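Local coordinates for agglutinin alpha chain (Maclura pomifera, PDB 3LLZ), which is a galactose-specific lectin of the jacalin family that binds the T-antigen disaccharide Gal-beta-1,3-GalNAc, at residues I65-G70 with T85-K90. Sequence-based numbering, arbitrary orientation.
Sequences IVEVSG and TFKTNK
Two successive residues, Val66 and Glu67, are set opposite the single residue Lys87, forming a classic beta bulge, which interrupts the antiparallel pairing of strands 65-75 and 78-88, a beta hairpin at the middle of one four-stranded sheet of the jacalin-type lectin domain. Lys87 O takes both amides of the bulge: Val66 N lies in its carbonyl plane at 2.7 Å, whereas Glu67 N is tilted 22° from that plane and bonds less straight, at 3.2 Å. In return Lys87 N donates to Glu67 O, and beyond the bulge Ser69 and Thr85 form a regular hydrogen-bonded pair.

The side chains fall into two groups, one on each face of the sheet. On the buried face, Val68 and Phe86 project from the sheet alongside one another, in the same direction, with Val68 CG2 3.8 Å from Phe86 CD2. Ile65 reaches the same ring atom from three residues earlier in the strand, across the bulge, CD1 being 3.8 Å from Phe86 CD2, and Ile15 of strand 11-19 packs on both Ile65 and Phe86. On the other face Lys87 extends with CG anti to its backbone N (chi1 179°), which lays CG against Val66 CG2 at 3.8 Å; its CB meets Glu67 CB. The other gamma branch of Val66, CG1, packs near Asn89. Further along this face Ser69 OG sits 3.5 Å from Thr85 CB, and a water hydrogen-bonded to that hydroxyl at 2.8 Å donates to Thr85 O.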
loop_
_atom_site.group_PDB
_atom_site.type_symbol
_atom_site.label_atom_id
_atom_site.label_comp_id
_atom_site.label_asym_id
_atom_site.label_seq_id
_atom_site.Cartn_x
_atom_site.Cartn_y
_atom_site.Cartn_z
ATOM N N ILE A 65 2.084 12.141 13.991
ATOM C CA ILE A 65 3.481 12.498 13.796
ATOM C C ILE A 65 3.806 12.811 12.336
ATOM O O ILE A 65 3.445 12.050 11.438
ATOM C CB ILE A 65 4.372 11.340 14.283
ATOM C CG1 ILE A 65 4.163 11.139 15.790
ATOM C CG2 ILE A 65 5.830 11.617 13.954
ATOM C CD1 ILE A 65 4.773 9.864 16.335
ATOM N N VAL A 66 4.489 13.933 12.102
ATOM C CA VAL A 66 4.874 14.308 10.746
ATOM C C VAL A 66 6.390 14.291 10.570
ATOM O O VAL A 66 6.899 14.446 9.462
ATOM C CB VAL A 66 4.318 15.697 10.348
ATOM C CG1 VAL A 66 2.795 15.674 10.404
ATOM C CG2 VAL A 66 4.885 16.779 11.254
ATOM N N GLU A 67 7.113 14.115 11.671
ATOM C CA GLU A 67 8.567 14.023 11.605
ATOM C C GLU A 67 9.190 13.484 12.881
ATOM O O GLU A 67 8.787 13.845 13.986
ATOM C CB GLU A 67 9.214 15.382 11.297
ATOM C CG GLU A 67 10.727 15.260 11.080
ATOM C CD GLU A 67 11.412 16.572 10.736
ATOM O OE1 GLU A 67 10.756 17.470 10.173
ATOM O OE2 GLU A 67 12.624 16.695 11.012
ATOM N N VAL A 68 10.165 12.600 12.708
ATOM C CA VAL A 68 10.916 12.051 13.826
ATOM C C VAL A 68 12.357 12.410 13.501
ATOM O O VAL A 68 12.820 12.188 12.381
ATOM C CB VAL A 68 10.803 10.512 13.928
ATOM C CG1 VAL A 68 11.685 10.004 15.078
ATOM C CG2 VAL A 68 9.362 10.113 14.162
ATOM N N SER A 69 13.061 12.986 14.468
ATOM C CA SER A 69 14.450 13.362 14.261
ATOM C C SER A 69 15.197 13.150 15.563
ATOM O O SER A 69 14.591 12.885 16.598
ATOM C CB SER A 69 14.555 14.832 13.822
ATOM O OG SER A 69 14.019 15.712 14.797
ATOM N N GLY A 70 16.517 13.264 15.512
ATOM C CA GLY A 70 17.292 13.073 16.719
ATOM C C GLY A 70 18.773 13.047 16.442
ATOM O O GLY A 70 19.227 13.470 15.378
ATOM N N THR A 85 13.139 13.716 18.853
ATOM C CA THR A 85 12.185 14.806 18.752
ATOM C C THR A 85 11.034 14.302 17.896
ATOM O O THR A 85 11.255 13.746 16.820
ATOM C CB THR A 85 12.791 16.039 18.062
ATOM O OG1 THR A 85 13.878 16.545 18.847
ATOM C CG2 THR A 85 11.739 17.129 17.907
ATOM N N PHE A 86 9.810 14.475 18.381
ATOM C CA PHE A 86 8.635 14.053 17.631
ATOM C C PHE A 86 7.782 15.265 17.298
ATOM O O PHE A 86 7.225 15.903 18.189
ATOM C CB PHE A 86 7.792 13.052 18.430
ATOM C CG PHE A 86 8.447 11.715 18.622
ATOM C CD1 PHE A 86 9.267 11.474 19.719
ATOM C CD2 PHE A 86 8.249 10.693 17.697
ATOM C CE1 PHE A 86 9.880 10.234 19.894
ATOM C CE2 PHE A 86 8.859 9.448 17.862
ATOM C CZ PHE A 86 9.676 9.219 18.963
ATOM N N LYS A 87 7.690 15.584 16.013
ATOM C CA LYS A 87 6.889 16.711 15.566
ATOM C C LYS A 87 5.570 16.193 15.008
ATOM O O LYS A 87 5.560 15.275 14.187
ATOM C CB LYS A 87 7.637 17.488 14.479
ATOM C CG LYS A 87 6.867 18.674 13.916
ATOM C CD LYS A 87 7.647 19.345 12.795
ATOM C CE LYS A 87 6.831 20.432 12.122
ATOM N NZ LYS A 87 7.571 21.035 10.976
ATOM N N THR A 88 4.458 16.755 15.468
ATOM C CA THR A 88 3.158 16.343 14.954
ATOM C C THR A 88 2.590 17.521 14.183
ATOM O O THR A 88 3.231 18.564 14.074
ATOM C CB THR A 88 2.169 15.962 16.077
ATOM O OG1 THR A 88 1.758 17.138 16.787
ATOM C CG2 THR A 88 2.819 14.988 17.048
ATOM N N ASN A 89 1.393 17.353 13.637
ATOM C CA ASN A 89 0.759 18.424 12.887
ATOM C C ASN A 89 0.237 19.496 13.840
ATOM O O ASN A 89 -0.191 20.567 13.410
ATOM C CB ASN A 89 -0.384 17.859 12.034
ATOM C CG ASN A 89 -1.412 17.100 12.854
ATOM O OD1 ASN A 89 -1.064 16.292 13.716
ATOM N ND2 ASN A 89 -2.685 17.349 12.580
ATOM N N LYS A 90 0.298 19.215 15.138
ATOM C CA LYS A 90 -0.181 20.153 16.148
ATOM C C LYS A 90 0.924 20.820 16.965
ATOM O O LYS A 90 0.807 21.992 17.332
ATOM C CB LYS A 90 -1.148 19.447 17.103
ATOM C CG LYS A 90 -2.394 18.876 16.439
ATOM C CD LYS A 90 -3.260 19.967 15.828
ATOM C CE LYS A 90 -4.561 19.392 15.288
ATOM N NZ LYS A 90 -5.346 18.701 16.354
HETATM O O HOH W 1 11.289 15.989 14.491
#